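Local atomic coordinates of copper-containing nitrite reductase (PDB entry 6TFO), a protein that probably catalyses the reduction of nitrite to nitric oxide with electrons from cytochrome c, using bound copper ions. Residues 164-169 against 207-212; 197-202 against 256-261; 221-226 against 238-243. All coordinates share one frame; numbering follows the deposited sequence.

How the contacts relate
From the N-terminal side, 164-169 opens contact 1, which closes when the chain returns as strand 207-214. Before that, 197-202 has already opened contact 2, so the two cross along the sequence. Contact 3 opens only after contact 1 has closed; its short 221-226 to 238-243 loop nests inside the longer loop that contact 2 completes at 256-261. Contact 1 lies within one sheet of the second of the chain's three cupredoxin domains, while contact 2 belongs to the facing sheet, and Ile169 against Leu200 joins them across the core. Contact 3 leads into strand 225-226, the neighbour of strand 257-262, with Phe226 wedged among Leu210, Leu200 and Tyr261.

Contact 1. Residues 164-169 against 207-212; sequences AKTVRI and TVELHL
Five backbone hydrogen bonds hold residues 164-169 and 207-212 together as parallel strands, from Thr207 N to Lys165 O at one end to His211 N and Ile169 O, 2.8 Å apart, at the other. Val167 and Ile169 each use both N-H and C=O toward the partner strand, while Arg168 CA adds a weaker CA-H...O contact to Glu209 O at 3.2 Å.

Apolar contacts occupy the face of Val167, Ile169, Val208 and Leu210. The two arms of Ile169 divide the work: CD1 reaches Val208 CG1 at 3.8 Å, and CG2 meets Leu210 CD1 at 3.9 Å. This face turns into the core of a cupredoxin beta-sandwich, where Leu200 and Val202 of the other sheet pack against it.

Polar groups gather on the opposite face. With CG anti to the backbone N (chi1 -170°) and a bend at chi2, Arg168 lays its guanidinium flat on the His211 imidazole, planes 15° apart and centres 3.5 Å apart, with NH2 over the ring. His211 NE2 donates in its ring plane to the anti lone pair of Glu209 OE1 at 2.9 Å, and ND1 bonds Glu246, which fixes the ring's rotation. Glu209 OE1 is also 3.8 Å from Arg168 NH1, a long salt bridge well out of the guanidinium plane; Arg168 NE pairs with Asp170. Pro448 of a second subunit packs on Thr166 and Glu209.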
loop_
_atom_site.group_PDB
_atom_site.type_symbol
_atom_site.label_atom_id
_atom_site.label_comp_id
_atom_site.label_asym_id
_atom_site.label_seq_id
_atom_site.Cartn_x
_atom_site.Cartn_y
_atom_site.Cartn_z
ATOM N N ALA C 164 -10.973 -35.857 -57.152
ATOM C CA ALA C 164 -9.962 -34.896 -56.665
ATOM C C ALA C 164 -9.764 -33.838 -57.754
ATOM O O ALA C 164 -9.899 -34.182 -58.944
ATOM C CB ALA C 164 -8.671 -35.608 -56.342
ATOM N N LYS C 165 -9.491 -32.593 -57.370
ATOM C CA LYS C 165 -9.258 -31.477 -58.329
ATOM C C LYS C 165 -8.489 -30.348 -57.631
ATOM O O LYS C 165 -8.263 -30.430 -56.401
ATOM C CB LYS C 165 -10.583 -30.967 -58.905
ATOM C CG LYS C 165 -11.463 -30.242 -57.904
ATOM C CD LYS C 165 -12.903 -30.104 -58.296
ATOM C CE LYS C 165 -13.542 -28.893 -57.647
ATOM N NZ LYS C 165 -14.619 -28.314 -58.481
ATOM N N THR C 166 -8.110 -29.335 -58.405
ATOM C CA THR C 166 -7.530 -28.069 -57.905
ATOM C C THR C 166 -8.674 -27.173 -57.421
ATOM O O THR C 166 -9.592 -26.927 -58.217
ATOM C CB THR C 166 -6.672 -27.405 -58.981
ATOM O OG1 THR C 166 -5.498 -28.203 -59.113
ATOM C CG2 THR C 166 -6.294 -25.980 -58.640
ATOM N N VAL C 167 -8.609 -26.727 -56.160
ATOM C CA VAL C 167 -9.599 -25.824 -55.490
ATOM C C VAL C 167 -8.885 -24.521 -55.089
ATOM O O VAL C 167 -7.927 -24.581 -54.292
ATOM C CB VAL C 167 -10.236 -26.506 -54.260
ATOM C CG1 VAL C 167 -11.296 -25.637 -53.604
ATOM C CG2 VAL C 167 -10.828 -27.847 -54.603
ATOM N N ARG C 168 -9.347 -23.384 -55.606
ATOM C CA ARG C 168 -8.838 -22.039 -55.227
ATOM C C ARG C 168 -9.624 -21.563 -54.005
ATOM O O ARG C 168 -10.870 -21.534 -54.069
ATOM C CB ARG C 168 -8.985 -21.022 -56.361
ATOM C CG ARG C 168 -8.257 -19.709 -56.114
ATOM C CD ARG C 168 -9.028 -18.510 -56.621
ATOM N NE ARG C 168 -8.406 -17.262 -56.199
ATOM C CZ ARG C 168 -7.652 -16.466 -56.957
ATOM N NH1 ARG C 168 -7.392 -16.758 -58.217
ATOM N NH2 ARG C 168 -7.151 -15.361 -56.440
ATOM N N ILE C 169 -8.910 -21.231 -52.929
ATOM C CA ILE C 169 -9.495 -20.640 -51.693
ATOM C C ILE C 169 -8.923 -19.224 -51.536
ATOM O O ILE C 169 -7.664 -19.053 -51.639
ATOM C CB ILE C 169 -9.234 -21.560 -50.475
ATOM C CG1 ILE C 169 -9.863 -22.947 -50.672
ATOM C CG2 ILE C 169 -9.713 -20.899 -49.187
ATOM C CD1 ILE C 169 -9.645 -23.919 -49.531
ATOM N N THR C 207 -5.941 -30.491 -54.635
ATOM C CA THR C 207 -4.830 -29.505 -54.614
ATOM C C THR C 207 -5.440 -28.134 -54.284
ATOM O O THR C 207 -6.323 -27.675 -55.041
ATOM C CB THR C 207 -4.035 -29.578 -55.927
ATOM O OG1 THR C 207 -3.235 -30.758 -55.842
ATOM C CG2 THR C 207 -3.123 -28.394 -56.168
ATOM N N VAL C 208 -5.030 -27.537 -53.162
ATOM C CA VAL C 208 -5.574 -26.241 -52.648
ATOM C C VAL C 208 -4.627 -25.130 -53.103
ATOM O O VAL C 208 -3.401 -25.216 -52.790
ATOM C CB VAL C 208 -5.766 -26.256 -51.117
ATOM C CG1 VAL C 208 -6.110 -24.881 -50.575
ATOM C CG2 VAL C 208 -6.821 -27.276 -50.688
ATOM N N GLU C 209 -5.170 -24.199 -53.895
ATOM C CA GLU C 209 -4.513 -22.950 -54.351
ATOM C C GLU C 209 -5.016 -21.835 -53.439
ATOM O O GLU C 209 -6.128 -21.303 -53.687
ATOM C CB GLU C 209 -4.836 -22.653 -55.814
ATOM C CG GLU C 209 -4.264 -21.345 -56.331
ATOM C CD GLU C 209 -4.770 -20.983 -57.717
ATOM O OE1 GLU C 209 -5.143 -19.821 -57.941
ATOM O OE2 GLU C 209 -4.822 -21.884 -58.566
ATOM N N LEU C 210 -4.253 -21.549 -52.384
ATOM C CA LEU C 210 -4.657 -20.580 -51.339
ATOM C C LEU C 210 -4.090 -19.206 -51.660
ATOM O O LEU C 210 -2.850 -19.089 -51.754
ATOM C CB LEU C 210 -4.163 -21.006 -49.964
ATOM C CG LEU C 210 -4.678 -20.066 -48.882
ATOM C CD1 LEU C 210 -5.976 -20.591 -48.285
ATOM C CD2 LEU C 210 -3.614 -19.849 -47.835
ATOM N N HIS C 211 -4.982 -18.227 -51.781
ATOM C CA HIS C 211 -4.650 -16.786 -51.871
ATOM C C HIS C 211 -4.955 -16.139 -50.515
ATOM O O HIS C 211 -6.142 -16.180 -50.108
ATOM C CB HIS C 211 -5.445 -16.156 -53.012
ATOM C CG HIS C 211 -4.972 -16.573 -54.361
ATOM N ND1 HIS C 211 -4.307 -15.705 -55.213
ATOM C CD2 HIS C 211 -5.043 -17.756 -55.006
ATOM C CE1 HIS C 211 -4.004 -16.336 -56.329
ATOM N NE2 HIS C 211 -4.448 -17.595 -56.227
ATOM N N LEU C 212 -3.938 -15.613 -49.821
ATOM C CA LEU C 212 -4.135 -14.785 -48.596
ATOM C C LEU C 212 -3.863 -13.308 -48.923
ATOM O O LEU C 212 -2.680 -12.966 -49.164
ATOM C CB LEU C 212 -3.238 -15.300 -47.467
ATOM C CG LEU C 212 -3.704 -14.910 -46.062
ATOM C CD1 LEU C 212 -3.232 -15.923 -45.029
ATOM C CD2 LEU C 212 -3.213 -13.514 -45.692
#

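Contact 2. Residues 197-202 against 256-261; sequences GPFLRV and PGIFVY
Tyr261 brings its hydroxyl up to the backbone of Gly197 and Pro198, and the tight part of the contact is built round that one group. Tyr261 OH donates to Pro198 O over a very short 2.5 Å, with the carbonyl oxygen at the ring edge and in its plane. Pro198 CD lies 3.3 Å from the same Tyr261 OH. Gly197 fits because it has no side chain: a CB there would collide with the hydroxyl. The first torsion of Tyr261 (chi1 71°) sets CG between the backbone N and the carbonyl carbon, directing the ring across the gap toward the other segment. Leu200 then comes down on one face, its CD1 4.2 Å from the ring centroid and 23° off the normal, a CH-pi contact displaced toward CE1.

The other end is looser. Phe199 CZ and Ile258 CD1 meet obliquely at 4.2 Å, and no other pair joins the segments there. Both side chains also pack on Phe355. The main chains stay well apart, with Gly197 CA 8.7 Å from Tyr261 CA, because strand 277-283 lies between strands 200-203 and 257-262 in the sheet. On the far side, Gln392 of a second subunit bonds Ile258 O and Val260 N.

A phenylalanine in place of Tyr261 would probably leave Pro198 O without this donor, and the ring held to this segment by the Leu200 contact and packing alone. The contact thus combines one directional bond with apolar cover and involves no charge pair: a buried hydroxyl finds its acceptor in the backbone, tying the approach to strand 200-203 to the residue next to the copper ligand His262.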
loop_
_atom_site.group_PDB
_atom_site.type_symbol
_atom_site.label_atom_id
_atom_site.label_comp_id
_atom_site.label_asym_id
_atom_site.label_seq_id
_atom_site.Cartn_x
_atom_site.Cartn_y
_atom_site.Cartn_z
ATOM N N GLY C 197 -13.201 -17.884 -38.803
ATOM C CA GLY C 197 -12.988 -17.660 -40.246
ATOM C C GLY C 197 -13.875 -18.568 -41.101
ATOM O O GLY C 197 -14.644 -19.376 -40.579
ATOM N N PRO C 198 -13.835 -18.427 -42.446
ATOM C CA PRO C 198 -14.656 -19.260 -43.323
ATOM C C PRO C 198 -14.415 -20.748 -43.056
ATOM O O PRO C 198 -13.284 -21.099 -42.786
ATOM C CB PRO C 198 -14.199 -18.848 -44.730
ATOM C CG PRO C 198 -13.736 -17.420 -44.541
ATOM C CD PRO C 198 -13.052 -17.432 -43.191
ATOM N N PHE C 199 -15.481 -21.554 -43.084
ATOM C CA PHE C 199 -15.419 -23.041 -43.090
ATOM C C PHE C 199 -14.927 -23.505 -44.474
ATOM O O PHE C 199 -15.613 -23.292 -45.468
ATOM C CB PHE C 199 -16.780 -23.651 -42.736
ATOM C CG PHE C 199 -16.749 -25.132 -42.451
ATOM C CD1 PHE C 199 -16.697 -26.056 -43.488
ATOM C CD2 PHE C 199 -16.777 -25.597 -41.144
ATOM C CE1 PHE C 199 -16.670 -27.416 -43.217
ATOM C CE2 PHE C 199 -16.751 -26.957 -40.878
ATOM C CZ PHE C 199 -16.698 -27.864 -41.913
ATOM N N LEU C 200 -13.728 -24.067 -44.528
ATOM C CA LEU C 200 -13.113 -24.576 -45.777
ATOM C C LEU C 200 -13.401 -26.079 -45.878
ATOM O O LEU C 200 -13.174 -26.816 -44.895
ATOM C CB LEU C 200 -11.615 -24.279 -45.753
ATOM C CG LEU C 200 -11.248 -22.825 -45.474
ATOM C CD1 LEU C 200 -9.732 -22.658 -45.432
ATOM C CD2 LEU C 200 -11.862 -21.901 -46.522
ATOM N N ARG C 201 -13.942 -26.497 -47.019
ATOM C CA ARG C 201 -14.426 -27.881 -47.272
ATOM C C ARG C 201 -13.839 -28.337 -48.608
ATOM O O ARG C 201 -14.156 -27.726 -49.653
ATOM C CB ARG C 201 -15.958 -27.918 -47.281
ATOM C CG ARG C 201 -16.533 -29.302 -47.031
ATOM C CD ARG C 201 -17.997 -29.229 -46.649
ATOM N NE ARG C 201 -18.515 -30.515 -46.179
ATOM C CZ ARG C 201 -19.577 -30.669 -45.385
ATOM N NH1 ARG C 201 -20.243 -29.624 -44.921
ATOM N NH2 ARG C 201 -19.950 -31.881 -45.035
ATOM N N VAL C 202 -12.947 -29.312 -48.551
ATOM C CA VAL C 202 -12.335 -29.951 -49.741
ATOM C C VAL C 202 -12.453 -31.478 -49.591
ATOM O O VAL C 202 -12.973 -31.975 -48.547
ATOM C CB VAL C 202 -10.878 -29.482 -49.908
ATOM C CG1 VAL C 202 -10.816 -27.973 -50.109
ATOM C CG2 VAL C 202 -9.982 -29.931 -48.750
ATOM N N PRO C 256 -7.647 -36.984 -44.670
ATOM C CA PRO C 256 -8.985 -36.592 -44.257
ATOM C C PRO C 256 -8.986 -36.337 -42.746
ATOM O O PRO C 256 -8.228 -36.978 -42.018
ATOM C CB PRO C 256 -9.882 -37.797 -44.584
ATOM C CG PRO C 256 -8.996 -38.766 -45.334
ATOM C CD PRO C 256 -7.567 -38.420 -44.975
ATOM N N GLY C 257 -9.857 -35.426 -42.330
ATOM C CA GLY C 257 -9.889 -34.874 -40.968
ATOM C C GLY C 257 -10.620 -33.548 -40.906
ATOM O O GLY C 257 -10.900 -32.955 -41.970
ATOM N N ILE C 258 -10.958 -33.136 -39.686
ATOM C CA ILE C 258 -11.546 -31.806 -39.367
ATOM C C ILE C 258 -10.435 -31.007 -38.664
ATOM O O ILE C 258 -10.027 -31.351 -37.548
ATOM C CB ILE C 258 -12.875 -31.959 -38.593
ATOM C CG1 ILE C 258 -13.495 -30.596 -38.283
ATOM C CG2 ILE C 258 -12.731 -32.829 -37.347
ATOM C CD1 ILE C 258 -13.853 -29.806 -39.508
ATOM N N PHE C 259 -9.865 -30.044 -39.375
ATOM C CA PHE C 259 -8.589 -29.384 -39.004
ATOM C C PHE C 259 -8.862 -27.937 -38.587
ATOM O O PHE C 259 -9.593 -27.230 -39.312
ATOM C CB PHE C 259 -7.612 -29.465 -40.179
ATOM C CG PHE C 259 -7.218 -30.876 -40.528
ATOM C CD1 PHE C 259 -6.342 -31.584 -39.719
ATOM C CD2 PHE C 259 -7.740 -31.502 -41.648
ATOM C CE1 PHE C 259 -5.980 -32.884 -40.033
ATOM C CE2 PHE C 259 -7.381 -32.803 -41.961
ATOM C CZ PHE C 259 -6.508 -33.495 -41.149
ATOM N N VAL C 260 -8.317 -27.489 -37.455
ATOM C CA VAL C 260 -8.327 -26.026 -37.170
ATOM C C VAL C 260 -7.203 -25.434 -38.022
ATOM O O VAL C 260 -6.168 -26.114 -38.201
ATOM C CB VAL C 260 -8.268 -25.622 -35.681
ATOM C CG1 VAL C 260 -8.332 -26.791 -34.708
ATOM C CG2 VAL C 260 -7.111 -24.679 -35.373
ATOM N N TYR C 261 -7.489 -24.305 -38.663
ATOM C CA TYR C 261 -6.466 -23.392 -39.228
ATOM C C TYR C 261 -6.487 -22.111 -38.379
ATOM O O TYR C 261 -7.540 -21.807 -37.730
ATOM C CB TYR C 261 -6.702 -23.148 -40.719
ATOM C CG TYR C 261 -7.893 -22.290 -41.075
ATOM C CD1 TYR C 261 -9.148 -22.846 -41.259
ATOM C CD2 TYR C 261 -7.760 -20.917 -41.258
ATOM C CE1 TYR C 261 -10.240 -22.063 -41.600
ATOM C CE2 TYR C 261 -8.847 -20.124 -41.603
ATOM C CZ TYR C 261 -10.092 -20.702 -41.786
ATOM O OH TYR C 261 -11.185 -19.947 -42.127
#

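Contact 3. Residues 221-226 against 238-243; sequences IHSVDF and YTQTDP. With CU (copper (II) ion), chain J.
His222 and Thr241 pair through two backbone hydrogen bonds, His222 N to Thr241 O at 3.2 Å and Thr241 N to His222 O at 2.8 Å, making a single antiparallel bridge between two stretches that are loop at this point. Beyond it, Thr239 carries the contact with its side chain. Its CB lies 4.1 Å from Val224 CG1. From there the side chain forks: OG1, placed between the backbone N and the carbonyl carbon (chi1 53°), accepts the Val224 N-H at 3.1 Å and also bonds Ala235 O, while CG2 rests 4.1 Å from Val224 CG1. A side-chain hydroxyl, not a backbone carbonyl, thus takes the Val224 N-H.

Gln240 bends at chi2 so that its amide returns over Ser223, with OE1 3.6 Å from Ile221 CG2; Thr265 and Ala264 bond the amide's two ends. His222 sets off from the backbone on the side away from 238-243, and its ring ND1 lies 2.0 Å from the copper ion, with NE2 bonded to Glu175, which fixes the plane of the imidazole. Cys263, His271 and Met276 complete the two-histidine, cysteine and methionine set typical of a type 1 copper site in a cupredoxin domain.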
loop_
_atom_site.group_PDB
_atom_site.type_symbol
_atom_site.label_atom_id
_atom_site.label_comp_id
_atom_site.label_asym_id
_atom_site.label_seq_id
_atom_site.Cartn_x
_atom_site.Cartn_y
_atom_site.Cartn_z
ATOM N N ILE C 221 1.382 -7.816 -39.971
ATOM C CA ILE C 221 1.581 -8.996 -40.858
ATOM C C ILE C 221 0.573 -10.073 -40.415
ATOM O O ILE C 221 0.314 -10.196 -39.210
ATOM C CB ILE C 221 3.059 -9.458 -40.794
ATOM C CG1 ILE C 221 4.035 -8.398 -41.326
ATOM C CG2 ILE C 221 3.242 -10.791 -41.508
ATOM C CD1 ILE C 221 5.495 -8.663 -40.998
ATOM N N HIS C 222 -0.037 -10.788 -41.354
ATOM C CA HIS C 222 -0.880 -11.982 -41.071
ATOM C C HIS C 222 -0.442 -13.167 -41.938
ATOM O O HIS C 222 0.274 -12.964 -42.946
ATOM C CB HIS C 222 -2.362 -11.652 -41.260
ATOM C CG HIS C 222 -2.829 -10.660 -40.260
ATOM N ND1 HIS C 222 -2.989 -10.989 -38.947
ATOM C CD2 HIS C 222 -3.105 -9.345 -40.370
ATOM C CE1 HIS C 222 -3.372 -9.923 -38.283
ATOM N NE2 HIS C 222 -3.461 -8.900 -39.141
ATOM N N SER C 223 -0.878 -14.362 -41.552
ATOM C CA SER C 223 -0.453 -15.644 -42.153
ATOM C C SER C 223 -1.546 -16.696 -41.929
ATOM O O SER C 223 -2.609 -16.351 -41.377
ATOM C CB SER C 223 0.867 -16.065 -41.561
ATOM O OG SER C 223 0.728 -16.306 -40.167
ATOM N N VAL C 224 -1.300 -17.934 -42.356
ATOM C CA VAL C 224 -2.197 -19.071 -42.017
ATOM C C VAL C 224 -1.380 -20.357 -41.960
ATOM O O VAL C 224 -0.518 -20.567 -42.829
ATOM C CB VAL C 224 -3.376 -19.166 -42.991
ATOM C CG1 VAL C 224 -2.913 -19.373 -44.415
ATOM C CG2 VAL C 224 -4.348 -20.249 -42.573
ATOM N N ASP C 225 -1.622 -21.123 -40.899
ATOM C CA ASP C 225 -1.184 -22.518 -40.671
ATOM C C ASP C 225 -2.476 -23.327 -40.698
ATOM O O ASP C 225 -3.382 -22.985 -39.913
ATOM C CB ASP C 225 -0.408 -22.605 -39.351
ATOM C CG ASP C 225 -0.200 -23.988 -38.755
ATOM O OD1 ASP C 225 -0.563 -24.962 -39.420
ATOM O OD2 ASP C 225 0.328 -24.069 -37.608
ATOM N N PHE C 226 -2.592 -24.268 -41.644
ATOM C CA PHE C 226 -3.665 -25.300 -41.692
ATOM C C PHE C 226 -3.135 -26.607 -41.092
ATOM O O PHE C 226 -2.089 -27.118 -41.570
ATOM C CB PHE C 226 -4.095 -25.602 -43.125
ATOM C CG PHE C 226 -4.523 -24.410 -43.927
ATOM C CD1 PHE C 226 -5.831 -23.967 -43.880
ATOM C CD2 PHE C 226 -3.622 -23.763 -44.750
ATOM C CE1 PHE C 226 -6.242 -22.903 -44.654
ATOM C CE2 PHE C 226 -4.028 -22.677 -45.504
ATOM C CZ PHE C 226 -5.335 -22.251 -45.456
ATOM N N TYR C 238 4.922 -19.674 -45.994
ATOM C CA TYR C 238 4.699 -19.179 -47.380
ATOM C C TYR C 238 3.673 -18.037 -47.377
ATOM O O TYR C 238 3.509 -17.429 -48.453
ATOM C CB TYR C 238 4.234 -20.318 -48.313
ATOM C CG TYR C 238 5.124 -21.541 -48.343
ATOM C CD1 TYR C 238 5.055 -22.499 -47.344
ATOM C CD2 TYR C 238 6.042 -21.741 -49.361
ATOM C CE1 TYR C 238 5.879 -23.611 -47.341
ATOM C CE2 TYR C 238 6.864 -22.859 -49.387
ATOM C CZ TYR C 238 6.776 -23.802 -48.376
ATOM O OH TYR C 238 7.576 -24.910 -48.354
ATOM N N THR C 239 2.986 -17.766 -46.253
ATOM C CA THR C 239 1.792 -16.864 -46.214
ATOM C C THR C 239 1.987 -15.671 -45.263
ATOM O O THR C 239 0.974 -14.996 -44.965
ATOM C CB THR C 239 0.503 -17.635 -45.879
ATOM O OG1 THR C 239 0.664 -18.393 -44.676
ATOM C CG2 THR C 239 0.100 -18.556 -47.010
ATOM N N GLN C 240 3.213 -15.389 -44.817
ATOM C CA GLN C 240 3.516 -14.163 -44.023
ATOM C C GLN C 240 3.294 -12.987 -44.973
ATOM O O GLN C 240 4.154 -12.760 -45.837
ATOM C CB GLN C 240 4.930 -14.188 -43.441
ATOM C CG GLN C 240 5.165 -15.306 -42.431
ATOM C CD GLN C 240 4.384 -15.178 -41.145
ATOM O OE1 GLN C 240 4.351 -14.122 -40.521
ATOM N NE2 GLN C 240 3.773 -16.275 -40.718
ATOM N N THR C 241 2.155 -12.312 -44.853
ATOM C CA THR C 241 1.653 -11.321 -45.841
ATOM C C THR C 241 1.662 -9.910 -45.227
ATOM O O THR C 241 0.937 -9.689 -44.212
ATOM C CB THR C 241 0.236 -11.689 -46.291
ATOM O OG1 THR C 241 0.219 -13.079 -46.618
ATOM C CG2 THR C 241 -0.240 -10.847 -47.453
ATOM N N ASP C 242 2.433 -8.984 -45.820
ATOM C CA ASP C 242 2.453 -7.563 -45.387
ATOM C C ASP C 242 1.068 -6.978 -45.641
ATOM O O ASP C 242 0.319 -7.500 -46.462
ATOM C CB ASP C 242 3.534 -6.764 -46.110
ATOM C CG ASP C 242 4.941 -7.123 -45.665
ATOM O OD1 ASP C 242 5.102 -7.689 -44.552
ATOM O OD2 ASP C 242 5.868 -6.845 -46.441
ATOM N N PRO C 243 0.663 -5.919 -44.907
ATOM C CA PRO C 243 -0.580 -5.212 -45.208
ATOM C C PRO C 243 -0.653 -4.693 -46.652
ATOM O O PRO C 243 0.337 -4.241 -47.180
ATOM C CB PRO C 243 -0.565 -4.041 -44.212
ATOM C CG PRO C 243 0.250 -4.566 -43.048
ATOM C CD PRO C 243 1.330 -5.410 -43.701
HETATM CU CU CU J . -2.674 -12.673 -37.848
#